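Local coordinates for protein acetylglutamate kinase (Streptococcus mutans, PDB 3L86) that probably catalyses the ATP-dependent phosphorylation of N-acetyl-L-glutamate to N-acetyl-L-glutamyl 5-phosphate, a step of arginine biosynthesis, at residues Lys60-Asp64 against Ala65-Leu69; Val98-Lys101 against Asp102-Val105; Val107-Ala110 against Leu111-Val115. One frame throughout, in Å; residues are numbered along the deposited sequence.

Contact 1 (Lys60-Asp64 against Ala65-Leu69)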
# COMPACT_ATOMS: atom_id res chain seq x y z
N LYS A 60 15.42 -10.41 1.83
CA LYS A 60 16.65 -10.56 2.65
C LYS A 60 17.91 -10.17 1.83
O LYS A 60 18.79 -9.50 2.35
CB LYS A 60 16.85 -12.02 3.14
CG LYS A 60 17.94 -12.02 4.27
CD LYS A 60 18.23 -13.35 4.90
CE LYS A 60 19.35 -13.13 5.97
NZ LYS A 60 20.69 -13.43 5.31
N ASN A 61 18.00 -10.63 0.59
CA ASN A 61 19.18 -10.35 -0.30
C ASN A 61 19.30 -8.87 -0.63
O ASN A 61 20.40 -8.31 -0.59
CB ASN A 61 19.17 -11.21 -1.59
CG ASN A 61 19.26 -12.67 -1.30
OD1 ASN A 61 19.71 -13.03 -0.24
ND2 ASN A 61 18.88 -13.54 -2.27
N TRP A 62 18.18 -8.22 -0.94
CA TRP A 62 18.24 -6.74 -1.07
C TRP A 62 18.76 -6.07 0.22
O TRP A 62 19.56 -5.10 0.18
CB TRP A 62 16.89 -6.10 -1.49
CG TRP A 62 16.53 -6.14 -3.00
CD1 TRP A 62 17.41 -6.18 -4.08
CD2 TRP A 62 15.21 -6.13 -3.56
NE1 TRP A 62 16.68 -6.20 -5.29
CE2 TRP A 62 15.33 -6.17 -4.98
CE3 TRP A 62 13.91 -6.07 -2.98
CZ2 TRP A 62 14.22 -6.19 -5.83
CZ3 TRP A 62 12.81 -6.09 -3.83
CH2 TRP A 62 12.96 -6.10 -5.23
N GLN A 63 18.24 -6.50 1.38
CA GLN A 63 18.63 -5.88 2.65
C GLN A 63 20.13 -6.15 2.90
O GLN A 63 20.90 -5.24 3.22
CB GLN A 63 17.79 -6.46 3.80
CG GLN A 63 18.18 -5.89 5.22
CD GLN A 63 17.24 -6.38 6.33
OE1 GLN A 63 17.17 -7.57 6.65
NE2 GLN A 63 16.50 -5.45 6.90
N ASP A 64 20.57 -7.37 2.71
CA ASP A 64 22.04 -7.69 2.82
C ASP A 64 22.97 -6.98 1.83
O ASP A 64 24.20 -6.90 2.09
CB ASP A 64 22.26 -9.21 2.68
CG ASP A 64 21.68 -10.03 3.84
OD1 ASP A 64 21.37 -9.47 4.91
OD2 ASP A 64 21.53 -11.26 3.72
N ALA A 65 22.43 -6.53 0.67
CA ALA A 65 23.20 -5.78 -0.34
C ALA A 65 23.13 -4.29 -0.09
O ALA A 65 23.63 -3.48 -0.90
CB ALA A 65 22.70 -6.12 -1.79
N GLY A 66 22.49 -3.89 1.02
CA GLY A 66 22.52 -2.49 1.36
C GLY A 66 21.33 -1.66 0.85
O GLY A 66 21.35 -0.45 1.00
N LYS A 67 20.37 -2.25 0.20
CA LYS A 67 19.22 -1.51 -0.28
C LYS A 67 18.33 -0.99 0.89
O LYS A 67 18.24 -1.63 1.89
CB LYS A 67 18.45 -2.37 -1.26
CG LYS A 67 17.58 -1.64 -2.20
CD LYS A 67 17.30 -2.35 -3.48
CE LYS A 67 18.40 -2.38 -4.49
NZ LYS A 67 18.77 -1.15 -5.02
N GLN A 68 17.74 0.19 0.77
CA GLN A 68 16.83 0.65 1.85
C GLN A 68 15.39 0.34 1.45
O GLN A 68 14.95 0.76 0.37
CB GLN A 68 16.99 2.17 2.06
CG GLN A 68 18.49 2.57 2.38
CD GLN A 68 18.68 4.07 2.15
OE1 GLN A 68 18.28 4.87 2.98
NE2 GLN A 68 19.22 4.46 0.99
N LEU A 69 14.67 -0.36 2.32
CA LEU A 69 13.36 -0.91 1.95
C LEU A 69 12.30 -0.38 2.92
O LEU A 69 12.56 -0.32 4.13
CB LEU A 69 13.40 -2.46 1.97
CG LEU A 69 13.59 -3.37 0.74
CD1 LEU A 69 14.21 -2.80 -0.52
CD2 LEU A 69 14.09 -4.81 1.04

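Contact 2 (Val98-Lys101 against Asp102-Val105)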
# COMPACT_ATOMS: atom_id res chain seq x y z
N VAL A 98 -16.87 2.94 2.69
CA VAL A 98 -17.56 3.88 3.54
C VAL A 98 -17.35 3.42 5.00
O VAL A 98 -17.64 2.27 5.31
CB VAL A 98 -19.07 3.97 3.15
CG1 VAL A 98 -19.87 4.91 4.14
CG2 VAL A 98 -19.19 4.54 1.69
N THR A 99 -16.78 4.29 5.86
CA THR A 99 -16.27 3.84 7.20
C THR A 99 -16.79 4.72 8.33
O THR A 99 -16.43 5.90 8.45
CB THR A 99 -14.66 3.86 7.20
OG1 THR A 99 -14.15 3.20 6.02
CG2 THR A 99 -14.08 3.18 8.46
N SER A 100 -17.66 4.20 9.18
CA SER A 100 -18.12 5.01 10.30
C SER A 100 -17.10 5.02 11.42
O SER A 100 -16.19 4.19 11.43
CB SER A 100 -19.45 4.45 10.87
OG SER A 100 -19.20 3.24 11.59
N LYS A 101 -17.25 5.90 12.41
CA LYS A 101 -16.36 5.85 13.57
C LYS A 101 -16.36 4.49 14.32
O LYS A 101 -15.28 4.02 14.76
CB LYS A 101 -16.73 6.96 14.54
CG LYS A 101 -16.24 6.69 15.89
CD LYS A 101 -15.18 7.56 16.25
CE LYS A 101 -15.78 8.58 17.16
NZ LYS A 101 -14.76 9.07 18.12
N ASP A 102 -17.53 3.87 14.49
CA ASP A 102 -17.58 2.52 15.05
C ASP A 102 -16.84 1.50 14.15
O ASP A 102 -16.19 0.58 14.67
CB ASP A 102 -19.02 2.02 15.34
CG ASP A 102 -19.68 2.72 16.58
OD1 ASP A 102 -18.95 3.29 17.45
OD2 ASP A 102 -20.94 2.76 16.63
N ASP A 103 -16.93 1.65 12.84
CA ASP A 103 -16.22 0.82 11.90
C ASP A 103 -14.68 0.78 12.08
O ASP A 103 -14.06 -0.22 11.80
CB ASP A 103 -16.59 1.17 10.45
CG ASP A 103 -18.03 0.75 10.06
OD1 ASP A 103 -18.66 -0.10 10.67
OD2 ASP A 103 -18.50 1.29 9.12
N MET A 104 -14.12 1.88 12.53
CA MET A 104 -12.67 2.05 12.67
C MET A 104 -12.10 1.07 13.68
O MET A 104 -10.95 0.62 13.58
CB MET A 104 -12.33 3.51 13.09
CG MET A 104 -12.38 4.58 11.93
SD MET A 104 -11.14 4.20 10.60
CE MET A 104 -9.49 4.01 11.41
N VAL A 105 -12.88 0.72 14.69
CA VAL A 105 -12.42 -0.34 15.64
C VAL A 105 -12.12 -1.65 14.86
O VAL A 105 -11.12 -2.33 15.10
CB VAL A 105 -13.53 -0.68 16.71
CG1 VAL A 105 -13.14 -1.95 17.51
CG2 VAL A 105 -13.72 0.50 17.69

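Contact 3 (Val107-Ala110 against Leu111-Val115)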
# COMPACT_ATOMS: atom_id res chain seq x y z
N VAL A 107 -11.59 -1.91 11.47
CA VAL A 107 -10.53 -1.65 10.46
C VAL A 107 -9.12 -1.78 11.10
O VAL A 107 -8.24 -2.47 10.55
CB VAL A 107 -10.74 -0.28 9.72
CG1 VAL A 107 -9.53 0.12 8.81
CG2 VAL A 107 -12.05 -0.25 8.85
N SER A 108 -8.90 -1.11 12.23
CA SER A 108 -7.56 -1.12 12.84
C SER A 108 -7.22 -2.48 13.41
O SER A 108 -6.05 -2.92 13.28
CB SER A 108 -7.40 -0.00 13.90
OG SER A 108 -8.30 -0.22 14.95
N HIS A 109 -8.20 -3.18 13.98
CA HIS A 109 -7.96 -4.58 14.43
C HIS A 109 -7.56 -5.52 13.27
O HIS A 109 -6.59 -6.27 13.36
CB HIS A 109 -9.20 -5.18 15.13
CG HIS A 109 -9.10 -6.65 15.39
ND1 HIS A 109 -8.03 -7.21 16.07
CD2 HIS A 109 -9.94 -7.67 15.08
CE1 HIS A 109 -8.21 -8.53 16.13
NE2 HIS A 109 -9.36 -8.83 15.55
N ALA A 110 -8.28 -5.51 12.15
CA ALA A 110 -7.88 -6.40 11.05
C ALA A 110 -6.47 -6.03 10.49
O ALA A 110 -5.62 -6.90 10.21
CB ALA A 110 -8.96 -6.37 9.94
N LEU A 111 -6.22 -4.74 10.29
CA LEU A 111 -4.94 -4.31 9.71
C LEU A 111 -3.72 -4.60 10.63
O LEU A 111 -2.72 -5.18 10.17
CB LEU A 111 -4.98 -2.81 9.35
CG LEU A 111 -5.86 -2.39 8.15
CD1 LEU A 111 -5.81 -0.86 7.99
CD2 LEU A 111 -5.40 -3.09 6.90
N LEU A 112 -3.79 -4.20 11.92
CA LEU A 112 -2.68 -4.40 12.85
C LEU A 112 -2.54 -5.85 13.34
O LEU A 112 -1.42 -6.39 13.37
CB LEU A 112 -2.75 -3.43 14.06
CG LEU A 112 -2.70 -1.93 13.67
CD1 LEU A 112 -3.05 -1.06 14.88
CD2 LEU A 112 -1.35 -1.50 13.03
N ASP A 113 -3.64 -6.47 13.76
CA ASP A 113 -3.53 -7.74 14.50
C ASP A 113 -3.67 -8.94 13.58
O ASP A 113 -3.04 -9.99 13.83
CB ASP A 113 -4.61 -7.82 15.59
CG ASP A 113 -4.55 -6.65 16.54
OD1 ASP A 113 -3.45 -6.35 17.02
OD2 ASP A 113 -5.60 -6.04 16.81
N LEU A 114 -4.50 -8.79 12.54
CA LEU A 114 -4.80 -9.88 11.57
C LEU A 114 -4.00 -9.91 10.24
O LEU A 114 -4.01 -10.93 9.50
CB LEU A 114 -6.29 -9.85 11.22
CG LEU A 114 -7.33 -10.57 12.08
CD1 LEU A 114 -6.90 -10.69 13.47
CD2 LEU A 114 -8.70 -10.03 11.99
N VAL A 115 -3.38 -8.80 9.85
CA VAL A 115 -2.48 -8.78 8.68
C VAL A 115 -1.02 -8.42 9.05
O VAL A 115 -0.04 -9.15 8.71
CB VAL A 115 -2.98 -7.83 7.55
CG1 VAL A 115 -2.07 -7.89 6.33
CG2 VAL A 115 -4.42 -8.22 7.10

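Contact 1 (Lys60-Asp64 against Ala65-Leu69)
The indole of W62 takes the aliphatic chain of K67 over one face: CD of K67 stands 3.8 Å above the ring plane, offset toward the rim and 4.0 Å from the centroid of the five-membered ring, a CH-pi contact. The two side chains run next to each other and point the same way. Bends at chi3 (-76°) and chi4 (-64°) leave the K67 ammonium above the five-membered ring but 5.7 Å from its centroid, at most a weak cation-pi attraction; its salt bridge is to D37. L69 crosses W62 at about a right angle, with its CD2 4.0 Å from W62 CB and its CD1 set obliquely to the six-membered part of the indole. The backbone beneath is the end of a helix. K67 N gives a hydrogen bond of 3.0 Å to W62 O, and G66 N binds Q63 O at 3.0 Å from above the carbonyl plane, well off its lone pairs. A65 N still reaches back to N61 O, 3.0 Å away. Within the last helical turn, K60 NZ meets D64 OD2 at 2.8 Å on the syn lone pair, a salt bridge along the helix surface. With G66 at positive phi (94°), this is a Schellman motif, and it closes helix 53-64 and turns the chain into strand 68-73 of a beta-alpha-beta unit that begins with strand 38-43.

Contact 2 (Val98-Lys101 against Asp102-Val105)
A capping box starts helix 101-125, the helix that follows strand 96-97 and its substrate-pocket residue R97. S100 is the N-cap, and it exchanges bonds with D103 three residues on. The hydroxyl OG of S100 accepts from D103 N at 3.0 Å with an N-H...O angle of 158°; in return, S100 N donates to D103 OD2 over 3.0 Å, nearly straight at 169°, meeting the carboxylate from above its plane and not within it. Each side chain thus serves the other residue's backbone N-H: D103 N, in the first turn, gains the acceptor that no earlier turn can give, while the N-cap's own N-H is taken by the carboxylate. The serine hydroxyl is placed for this by a chi1 of 73°, which tucks OG between the backbone N and the carbonyl carbon, on the side of the first helical turn. The negative carboxylate at this end would probably also suit the helix dipole. The first main-chain bonds of the helix are still poor: M104 N has only weak ones, to S100 O and K101 O. T99, just before the cap, faces the substrate site, its side chain about 5 Å from the bound N-acetyl-L-glutamate. Its OG1 is hydrogen-bonded to R97 O and to N190 ND2, N190 being another residue of that pocket. The T99 methyl instead rests on the first turn: CG2 lies 3.8 Å from D103 CB and equally 3.8 Å from M104 SD, the methionine crossing it at about a right angle.

Contact 3 (Val107-Ala110 against Leu111-Val115)
Regular i to i+4 bonding carries the helix through V107 and S108, with L111 N to V107 O at 3.0 Å and L112 N to S108 O at 2.9 Å, before the turn 111-115 widens to pi type. H109 O sits at the change, accepting from D113 N at 3.0 Å and only weakly from L114 N. On the outer side of this turn, H109 ND1 donates to D113 OD2 at 2.8 Å and 165°. The oxygen lies at the edge of the imidazole, in its plane, and offers its anti lone pair, while the ring and carboxylate planes are 47° apart. A chi1 of 170° carries the imidazole away from its own backbone N and along the helix toward D113. L114 crosses the same ring obliquely, its CD1 3.7 Å from H109 CE1, and its CD2 comes 4.2 Å from A110 CB. On the inner side V107 and L111 lie side by side, V107 CG1 touching L111 CD1 at 3.9 Å; V107 also packs on N190, and the side chain of L111 lies about 5 Å from the bound N-acetyl-L-glutamate. A110 rests on I79 and L82 of helix 76-85. The in-plane bond, with L114 against the ring, helps to hold the imidazole's rotation; with ND1 as donor, the nearby carboxylate would probably raise the histidine's affinity for a second proton.

Along the chain the order is contact 1, contact 2, contact 3, all in the amino acid kinase fold. Contact 1 ends helix 53-64 and enters the main sheet through strand 68-73; contact 2 is the loop leading into helix 101-125 and its first turn, and contact 3 lies further along that helix. The centres of contacts 2 and 3 are about 13 Å apart, and T99 CG2 packs 4.0 Å from V107 CG2. The centre of contact 1 is about 37 Å from that of contact 2, across the chain's centre, and about 27 Å from that of contact 3. Loop and helix together bring T99, V107 and L111 to the N-acetyl-L-glutamate pocket, while contact 1 is a surface turn.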